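Local coordinates for dimeric protein of unknown function and ferredoxin-like fold (PDB 3FMB), which is of unknown function but belongs to the stress-responsive A/B barrel family and forms a dimer of subunits with a ferredoxin-like fold, at residues A[27-32]-A[39-44]; A[46-51]-A[98-103]; A[64-69]-A[74-79]. One frame throughout, in Å; residues are numbered along the deposited sequence. Where two conformers were deposited one is given.

Contact 1: A[27-32]-A[39-44]; sequences FKLRDD and LVVMNS
Val-41 and Met-42, neighbours on helix 35-50, both reach the side chain of Leu-29 at the end of strand 21-29. Val-41 comes first along the helix and points its side chain at the strand. Its CG1, set anti to the backbone N (chi1 169°), is the branch that does the touching: it lies 4.3 Å from Leu-29 CD1 and 4.6 Å from Leu-29 CD2, so it sits across the fork of the leucine. Next comes Met-42, modelled as selenomethionine, which leaves the helix more to one side. Here the shaft makes the approach, with CG 4.2 Å from Leu-29 CD1, while SE stands a little farther off at 4.7 Å from the same methyl. Leu-29 CD1 is thus the common point, extended from its CA (chi2 -177°) to meet both helical side chains. The backbones stay well apart, with Leu-29 CA and Met-42 CA at 9.2 Å, and side chains alone bridge that distance. Thr-107 and Leu-104 close in beside Val-41, whereas Met-42 leans on Leu-66 and Ile-76 of the sheet. Helix 35-50 follows strand 21-29 in the chain and folds back over the sheet, as the first strand and helix of the ferredoxin-like fold. No hydrogen bond joins the two segments. The contact is apolar, so any selectivity probably comes from how the side chains fit rather than from bond direction.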
loop_
_atom_site.group_PDB
_atom_site.type_symbol
_atom_site.label_atom_id
_atom_site.label_comp_id
_atom_site.label_asym_id
_atom_site.label_seq_id
_atom_site.Cartn_x
_atom_site.Cartn_y
_atom_site.Cartn_z
ATOM N N PHE A 27 -3.585 -5.761 3.994
ATOM C CA PHE A 27 -4.517 -6.663 4.633
ATOM C C PHE A 27 -4.813 -6.261 6.095
ATOM O O PHE A 27 -3.917 -5.856 6.864
ATOM C CB PHE A 27 -3.962 -8.092 4.655
ATOM C CG PHE A 27 -3.717 -8.672 3.313
ATOM C CD1 PHE A 27 -4.730 -9.324 2.633
ATOM C CD2 PHE A 27 -2.454 -8.577 2.732
ATOM C CE1 PHE A 27 -4.501 -9.872 1.355
ATOM C CE2 PHE A 27 -2.220 -9.134 1.474
ATOM C CZ PHE A 27 -3.220 -9.781 0.811
ATOM N N LYS A 28 -6.060 -6.487 6.479
ATOM C CA LYS A 28 -6.526 -6.349 7.852
ATOM C C LYS A 28 -7.134 -7.683 8.279
ATOM O O LYS A 28 -7.991 -8.274 7.612
ATOM C CB LYS A 28 -7.539 -5.208 7.936
ATOM C CG LYS A 28 -8.020 -4.934 9.364
ATOM C CD LYS A 28 -8.817 -3.609 9.450
ATOM C CE LYS A 28 -9.390 -3.400 10.838
ATOM N NZ LYS A 28 -9.617 -1.939 11.152
ATOM N N LEU A 29 -6.711 -8.156 9.426
ATOM C CA LEU A 29 -7.201 -9.392 9.947
ATOM C C LEU A 29 -8.373 -9.080 10.855
ATOM O O LEU A 29 -8.470 -7.969 11.396
ATOM C CB LEU A 29 -6.098 -10.106 10.714
ATOM C CG LEU A 29 -4.843 -10.458 9.900
ATOM C CD1 LEU A 29 -3.946 -11.232 10.913
ATOM C CD2 LEU A 29 -5.153 -11.252 8.622
ATOM N N ARG A 30 -9.257 -10.052 11.050
ATOM C CA ARG A 30 -10.455 -9.830 11.887
ATOM C C ARG A 30 -10.091 -9.395 13.305
ATOM O O ARG A 30 -9.206 -9.967 13.939
ATOM C CB ARG A 30 -11.340 -11.083 11.987
ATOM C CG ARG A 30 -11.884 -11.604 10.701
ATOM C CD ARG A 30 -12.808 -12.791 10.957
ATOM N NE ARG A 30 -12.040 -14.015 11.160
ATOM C CZ ARG A 30 -11.868 -14.639 12.323
ATOM N NH1 ARG A 30 -12.417 -14.185 13.440
ATOM N NH2 ARG A 30 -11.145 -15.748 12.354
ATOM N N ASP A 31 -10.825 -8.404 13.803
ATOM C CA ASP A 31 -10.575 -7.817 15.102
ATOM C C ASP A 31 -10.546 -8.844 16.243
ATOM O O ASP A 31 -9.746 -8.743 17.162
ATOM C CB ASP A 31 -11.652 -6.774 15.412
ATOM C CG ASP A 31 -11.448 -5.469 14.690
ATOM O OD1 ASP A 31 -10.305 -5.150 14.279
ATOM O OD2 ASP A 31 -12.461 -4.734 14.551
ATOM N N ASP A 32 -11.415 -9.838 16.169
ATOM C CA ASP A 32 -11.543 -10.800 17.246
ATOM C C ASP A 32 -10.526 -11.948 17.239
ATOM O O ASP A 32 -10.576 -12.800 18.108
ATOM C CB ASP A 32 -12.981 -11.355 17.265
ATOM C CG ASP A 32 -13.336 -12.203 16.024
ATOM O OD1 ASP A 32 -12.513 -12.437 15.116
ATOM O OD2 ASP A 32 -14.496 -12.650 15.955
ATOM N N LEU A 39 -0.275 -12.761 15.096
ATOM C CA LEU A 39 1.176 -12.738 14.935
ATOM C C LEU A 39 1.726 -13.951 14.172
ATOM O O LEU A 39 2.595 -13.797 13.327
ATOM C CB LEU A 39 1.862 -12.573 16.290
ATOM C CG LEU A 39 3.389 -12.453 16.261
ATOM C CD1 LEU A 39 3.804 -11.247 15.402
ATOM C CD2 LEU A 39 3.932 -12.349 17.671
ATOM N N VAL A 40 1.228 -15.152 14.491
ATOM C CA VAL A 40 1.636 -16.373 13.822
ATOM C C VAL A 40 1.333 -16.275 12.331
ATOM O O VAL A 40 2.190 -16.560 11.493
ATOM C CB VAL A 40 0.949 -17.634 14.443
ATOM C CG1 VAL A 40 1.071 -18.887 13.501
ATOM C CG2 VAL A 40 1.513 -17.895 15.870
ATOM N N VAL A 41 0.113 -15.870 12.024
ATOM C CA VAL A 41 -0.312 -15.665 10.646
ATOM C C VAL A 41 0.534 -14.623 9.907
ATOM O O VAL A 41 0.984 -14.875 8.793
ATOM C CB VAL A 41 -1.801 -15.264 10.608
ATOM C CG1 VAL A 41 -2.200 -14.765 9.193
ATOM C CG2 VAL A 41 -2.673 -16.466 11.045
HETATM N N MSE A 42 0.738 -13.462 10.544
HETATM C CA MSE A 42 1.553 -12.380 9.966
HETATM C C MSE A 42 2.971 -12.834 9.641
HETATM O O MSE A 42 3.448 -12.634 8.519
HETATM C CB MSE A 42 1.573 -11.180 10.922
HETATM C CG MSE A 42 0.213 -10.449 10.996
HETATM SE SE MSE A 42 0.006 -9.318 12.497
HETATM C CE MSE A 42 1.363 -7.972 12.141
ATOM N N ASN A 43 3.637 -13.453 10.611
ATOM C CA ASN A 43 4.988 -13.983 10.419
ATOM C C ASN A 43 5.011 -15.062 9.327
ATOM O O ASN A 43 5.848 -15.026 8.414
ATOM C CB ASN A 43 5.568 -14.517 11.744
ATOM C CG ASN A 43 5.993 -13.409 12.717
ATOM O OD1 ASN A 43 6.277 -12.301 12.319
ATOM N ND2 ASN A 43 6.066 -13.746 14.003
ATOM N N SER A 44 4.085 -16.006 9.386
ATOM C CA SER A 44 4.070 -17.088 8.407
ATOM C C SER A 44 3.881 -16.571 6.969
ATOM O O SER A 44 4.576 -17.019 6.050
ATOM C CB SER A 44 2.997 -18.125 8.743
ATOM O OG SER A 44 3.370 -18.819 9.900
#

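Contact 2: A[46-51]-A[98-103]; sequences KEAIEA and VAAGKI
Ile-49 and Ala-48 meet Ala-100 where helices 35-50 and 95-102 come together. Ile-49 is worth following outward. From CB, its CG2 branch turns anti to the backbone N and packs on Val-64 of the sheet. The other branch, CG1, lies beside the backbone N and reaches no closer than 4.3 Å to Ala-100 CB. A bend at chi2 (-66°) then carries the terminal CD1 across to the second helix, where it stops 3.6 Å from that same Ala-100 CB. One residue earlier, Ala-48 CB faces Ala-100 CB at 3.8 Å, and the two small methyls let the backbones approach until Ala-48 CA and Ala-100 CA are 5.3 Å apart. Ile-103 adds a second neighbour to Ala-48, at about a right angle to the first: its CD1 lies 3.5 Å from Ala-48 CB, tighter than usual for two carbons. Away from this interface, Lys-46 NZ makes a 3.0 Å salt bridge to Glu-50 OE2, and both groups also bond the backbone of Val-64, tying the helix to the edge strand within this chain. Helices packed side by side on one face of a four-stranded antiparallel sheet with strand order 2-3-1-4 fit the ferredoxin-like fold.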
loop_
_atom_site.group_PDB
_atom_site.type_symbol
_atom_site.label_atom_id
_atom_site.label_comp_id
_atom_site.label_asym_id
_atom_site.label_seq_id
_atom_site.Cartn_x
_atom_site.Cartn_y
_atom_site.Cartn_z
ATOM N N LYS A 46 4.516 -13.426 5.857
ATOM C CA LYS A 46 5.731 -12.678 5.472
ATOM C C LYS A 46 6.807 -13.628 4.949
ATOM O O LYS A 46 7.372 -13.382 3.882
ATOM C CB LYS A 46 6.287 -11.882 6.646
ATOM C CG LYS A 46 7.658 -11.214 6.424
ATOM C CD LYS A 46 7.929 -10.242 7.568
ATOM C CE LYS A 46 9.323 -9.726 7.568
ATOM N NZ LYS A 46 9.458 -8.897 6.435
ATOM N N GLU A 47 7.080 -14.694 5.702
ATOM C CA GLU A 47 8.071 -15.700 5.305
ATOM C C GLU A 47 7.731 -16.353 3.967
ATOM O O GLU A 47 8.619 -16.559 3.141
ATOM C CB GLU A 47 8.191 -16.787 6.380
ATOM C CG GLU A 47 9.320 -17.785 6.153
ATOM C CD GLU A 47 9.224 -19.000 7.074
ATOM O OE1 GLU A 47 10.208 -19.280 7.788
ATOM O OE2 GLU A 47 8.161 -19.676 7.085
ATOM N N ALA A 48 6.456 -16.689 3.773
ATOM C CA ALA A 48 5.999 -17.398 2.569
ATOM C C ALA A 48 6.102 -16.507 1.330
ATOM O O ALA A 48 6.569 -16.964 0.280
ATOM C CB ALA A 48 4.552 -17.921 2.757
ATOM N N ILE A 49 5.675 -15.250 1.459
ATOM C CA ILE A 49 5.777 -14.289 0.350
ATOM C C ILE A 49 7.220 -14.005 -0.029
ATOM O O ILE A 49 7.585 -13.980 -1.217
ATOM C CB ILE A 49 5.044 -12.970 0.657
ATOM C CG1 ILE A 49 3.519 -13.216 0.752
ATOM C CG2 ILE A 49 5.384 -11.905 -0.422
ATOM C CD1 ILE A 49 2.783 -13.668 -0.591
ATOM N N GLU A 50 8.065 -13.826 0.977
ATOM C CA GLU A 50 9.439 -13.456 0.741
ATOM C C GLU A 50 10.283 -14.611 0.136
ATOM O O GLU A 50 11.299 -14.347 -0.475
ATOM C CB GLU A 50 10.023 -12.798 2.007
ATOM C CG GLU A 50 9.330 -11.417 2.224
ATOM C CD GLU A 50 9.867 -10.571 3.382
ATOM O OE1 GLU A 50 10.580 -11.125 4.230
ATOM O OE2 GLU A 50 9.580 -9.336 3.430
ATOM N N ALA A 51 9.795 -15.852 0.224
ATOM C CA ALA A 51 10.405 -17.016 -0.422
ATOM C C ALA A 51 10.017 -17.181 -1.901
ATOM O O ALA A 51 10.596 -18.013 -2.603
ATOM C CB ALA A 51 10.069 -18.295 0.332
ATOM N N VAL A 98 -0.548 -18.792 -4.314
ATOM C CA VAL A 98 -1.848 -19.184 -3.765
ATOM C C VAL A 98 -1.684 -19.810 -2.385
ATOM O O VAL A 98 -2.447 -19.474 -1.450
ATOM C CB VAL A 98 -2.606 -20.131 -4.721
ATOM C CG1 VAL A 98 -3.845 -20.745 -4.049
ATOM C CG2 VAL A 98 -3.020 -19.392 -6.034
ATOM N N ALA A 99 -0.701 -20.708 -2.230
ATOM C CA ALA A 99 -0.424 -21.305 -0.902
ATOM C C ALA A 99 -0.093 -20.233 0.141
ATOM O O ALA A 99 -0.577 -20.307 1.284
ATOM C CB ALA A 99 0.699 -22.332 -0.977
ATOM N N ALA A 100 0.739 -19.254 -0.230
ATOM C CA ALA A 100 1.099 -18.146 0.676
ATOM C C ALA A 100 -0.161 -17.382 1.102
ATOM O O ALA A 100 -0.377 -17.094 2.295
ATOM C CB ALA A 100 2.095 -17.197 0.002
ATOM N N GLY A 101 -1.002 -17.071 0.123
ATOM C CA GLY A 101 -2.261 -16.357 0.352
ATOM C C GLY A 101 -3.212 -17.106 1.282
ATOM O O GLY A 101 -3.887 -16.487 2.119
ATOM N N LYS A 102 -3.236 -18.430 1.158
ATOM C CA LYS A 102 -4.111 -19.256 2.002
ATOM C C LYS A 102 -3.772 -19.154 3.474
ATOM O O LYS A 102 -4.641 -19.385 4.334
ATOM C CB LYS A 102 -4.110 -20.736 1.569
ATOM C CG LYS A 102 -5.048 -20.976 0.444
ATOM C CD LYS A 102 -5.140 -22.440 0.049
ATOM C CE LYS A 102 -5.829 -22.584 -1.346
ATOM N NZ LYS A 102 -5.557 -23.907 -2.003
ATOM N N ILE A 103 -2.526 -18.805 3.780
ATOM C CA ILE A 103 -2.105 -18.589 5.186
ATOM C C ILE A 103 -3.059 -17.579 5.896
ATOM O O ILE A 103 -3.353 -17.717 7.088
ATOM C CB ILE A 103 -0.632 -18.167 5.269
ATOM C CG1 ILE A 103 0.302 -19.314 4.839
ATOM C CG2 ILE A 103 -0.208 -17.710 6.716
ATOM C CD1 ILE A 103 1.713 -18.838 4.575
#

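Contact 3: A[64-69]-A[74-79]; sequences VGLNMN and WNIALY. With EDO (1,2-ethanediol), chain D.
Gly-65 and Ala-77 form the hydrogen-bonded pair at the heart of an antiparallel beta hairpin. Gly-65 N gives to Ala-77 O at 2.8 Å, and Ala-77 N returns a 2.8 Å bond to Gly-65 O in the carbonyl plane. On the helix-facing side, Val-64, Leu-66 and Ile-76 pack closely, Leu-78 more loosely, its CD1 4.4 Å from Val-64 CG2. Ile-76 touches both partners: its CG2 is 3.8 Å from Val-64 CG1, the side chains crossing at a slant, while its CG1 runs alongside Leu-66, 4.0 Å from Leu-66 CD2. Toward the turn the ladder ends in a single 3.0 Å bond from Asn-67 N to Asn-75 O, nearly straight but arriving from above the carbonyl plane. On its other edge, strand 76-82 has a classic beta bulge, with Asn-75 and Ile-76 opposite Phe-27 of strand 21-29. Beyond the ladder, polar side chains and a bound 1,2-ethanediol, probably from the crystallisation liquor, replace the apolar packing. Asn-67 OD1 bonds the backbone N, and Asn-69 ND2 the carboxylate OD2, of Asp-115 of the second subunit. With Asn-67 CG anti to the backbone N (chi1 -179°), Asn-67 ND2 bonds Asn-69 O at 2.8 Å and 1,2-ethanediol O2 at 3.0 Å.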
loop_
_atom_site.group_PDB
_atom_site.type_symbol
_atom_site.label_atom_id
_atom_site.label_comp_id
_atom_site.label_asym_id
_atom_site.label_seq_id
_atom_site.Cartn_x
_atom_site.Cartn_y
_atom_site.Cartn_z
ATOM N N VAL A 64 7.195 -7.924 2.401
ATOM C CA VAL A 64 6.030 -7.834 3.285
ATOM C C VAL A 64 6.423 -7.031 4.522
ATOM O O VAL A 64 7.423 -7.346 5.170
ATOM C CB VAL A 64 5.490 -9.227 3.664
ATOM C CG1 VAL A 64 4.451 -9.126 4.793
ATOM C CG2 VAL A 64 4.915 -9.900 2.392
ATOM N N GLY A 65 5.617 -6.023 4.818
ATOM C CA GLY A 65 5.791 -5.179 5.983
ATOM C C GLY A 65 4.704 -5.450 7.001
ATOM O O GLY A 65 3.543 -5.549 6.681
ATOM N N LEU A 66 5.114 -5.598 8.252
ATOM C CA LEU A 66 4.171 -5.785 9.356
ATOM C C LEU A 66 4.032 -4.464 10.132
ATOM O O LEU A 66 5.033 -3.836 10.495
ATOM C CB LEU A 66 4.650 -6.954 10.253
ATOM C CG LEU A 66 4.827 -8.325 9.586
ATOM C CD1 LEU A 66 5.141 -9.369 10.654
ATOM C CD2 LEU A 66 3.541 -8.630 8.759
ATOM N N ASN A 67 2.789 -3.993 10.305
ATOM C CA ASN A 67 2.551 -2.708 10.878
ATOM C C ASN A 67 3.169 -2.503 12.259
ATOM O O ASN A 67 3.010 -3.337 13.150
ATOM C CB ASN A 67 1.059 -2.458 10.981
ATOM C CG ASN A 67 0.760 -1.110 11.556
ATOM O OD1 ASN A 67 1.242 -0.094 11.058
ATOM N ND2 ASN A 67 0.019 -1.095 12.653
HETATM N N MSE A 68 3.827 -1.371 12.437
HETATM C CA MSE A 68 4.443 -1.028 13.730
HETATM C C MSE A 68 3.957 0.308 14.284
HETATM O O MSE A 68 4.590 0.873 15.189
HETATM C CB MSE A 68 5.972 -1.073 13.642
HETATM C CG MSE A 68 6.591 -0.483 12.417
HETATM SE SE MSE A 68 6.470 1.408 12.197
HETATM C CE MSE A 68 8.014 1.977 13.280
ATOM N N ASN A 69 2.883 0.840 13.688
ATOM C CA ASN A 69 2.170 1.994 14.195
ATOM C C ASN A 69 0.832 1.617 14.873
ATOM O O ASN A 69 -0.127 1.236 14.246
ATOM C CB ASN A 69 1.950 3.002 13.081
ATOM C CG ASN A 69 1.403 4.326 13.580
ATOM O OD1 ASN A 69 0.990 4.467 14.746
ATOM N ND2 ASN A 69 1.420 5.318 12.711
ATOM N N TRP A 74 -4.544 -1.618 10.027
ATOM C CA TRP A 74 -4.247 -2.655 9.053
ATOM C C TRP A 74 -2.950 -3.290 9.467
ATOM O O TRP A 74 -2.092 -2.637 10.072
ATOM C CB TRP A 74 -4.193 -2.092 7.625
ATOM C CG TRP A 74 -5.584 -1.665 7.195
ATOM C CD1 TRP A 74 -6.382 -0.732 7.778
ATOM C CD2 TRP A 74 -6.337 -2.211 6.110
ATOM N NE1 TRP A 74 -7.597 -0.671 7.142
ATOM C CE2 TRP A 74 -7.593 -1.563 6.102
ATOM C CE3 TRP A 74 -6.082 -3.195 5.171
ATOM C CZ2 TRP A 74 -8.585 -1.853 5.148
ATOM C CZ3 TRP A 74 -7.069 -3.508 4.253
ATOM C CH2 TRP A 74 -8.309 -2.823 4.235
ATOM N N ASN A 75 -2.822 -4.587 9.230
ATOM C CA ASN A 75 -1.722 -5.351 9.828
ATOM C C ASN A 75 -0.545 -5.664 8.912
ATOM O O ASN A 75 0.594 -5.784 9.362
ATOM C CB ASN A 75 -2.217 -6.718 10.406
ATOM C CG ASN A 75 -3.578 -6.632 11.078
ATOM O OD1 ASN A 75 -4.587 -6.675 10.413
ATOM N ND2 ASN A 75 -3.595 -6.553 12.375
ATOM N N ILE A 76 -0.827 -5.834 7.643
ATOM C CA ILE A 76 0.125 -6.374 6.704
ATOM C C ILE A 76 0.140 -5.549 5.407
ATOM O O ILE A 76 -0.939 -5.240 4.843
ATOM C CB ILE A 76 -0.232 -7.857 6.308
ATOM C CG1 ILE A 76 -0.277 -8.807 7.533
ATOM C CG2 ILE A 76 0.765 -8.341 5.205
ATOM C CD1 ILE A 76 -0.975 -10.200 7.201
ATOM N N ALA A 77 1.346 -5.245 4.917
ATOM C CA ALA A 77 1.527 -4.587 3.633
ATOM C C ALA A 77 2.358 -5.516 2.746
ATOM O O ALA A 77 3.357 -6.087 3.210
ATOM C CB ALA A 77 2.264 -3.258 3.792
ATOM N N LEU A 78 1.949 -5.645 1.484
ATOM C CA LEU A 78 2.751 -6.286 0.458
ATOM C C LEU A 78 3.082 -5.222 -0.586
ATOM O O LEU A 78 2.193 -4.544 -1.127
ATOM C CB LEU A 78 1.953 -7.419 -0.165
ATOM C CG LEU A 78 2.715 -8.306 -1.171
ATOM C CD1 LEU A 78 2.167 -9.757 -1.014
ATOM C CD2 LEU A 78 2.526 -7.734 -2.615
ATOM N N TYR A 79 4.361 -5.036 -0.814
ATOM C CA TYR A 79 4.849 -4.083 -1.774
ATOM C C TYR A 79 5.646 -4.859 -2.803
ATOM O O TYR A 79 6.560 -5.589 -2.449
ATOM C CB TYR A 79 5.715 -3.039 -1.072
ATOM C CG TYR A 79 6.417 -2.106 -2.034
ATOM C CD1 TYR A 79 5.754 -0.983 -2.556
ATOM C CD2 TYR A 79 7.714 -2.374 -2.481
ATOM C CE1 TYR A 79 6.390 -0.136 -3.477
ATOM C CE2 TYR A 79 8.345 -1.523 -3.408
ATOM C CZ TYR A 79 7.669 -0.413 -3.898
ATOM O OH TYR A 79 8.294 0.426 -4.785
HETATM C C1 EDO D . -2.993 -2.924 14.858
HETATM O O1 EDO D . -2.368 -1.683 15.149
HETATM C C2 EDO D . -2.679 -3.314 13.412
HETATM O O2 EDO D . -1.316 -3.666 13.243
#

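How the contacts relate
Helix 35-50 supplies one side of both contact 1 and contact 2, at points about two turns apart: the earlier reaches the end of strand 21-29, the later the helix 95-102. Contact 3 lies within the sheet this helix covers. Contacts 1 and 3 are mainly buried, contact 2 only partly. Their chemistry follows their place: contact 1 packs helix on sheet and contact 2 helix beside helix, both through apolar side chains, whereas contact 3 is a backbone ladder with a polar turn shared with the second subunit. Contact 3 also joins the others. Asn-75 OD1 accepts a probable hydrogen bond from Leu-29 N, while Ile-49 of contact 2 packs on Leu-78.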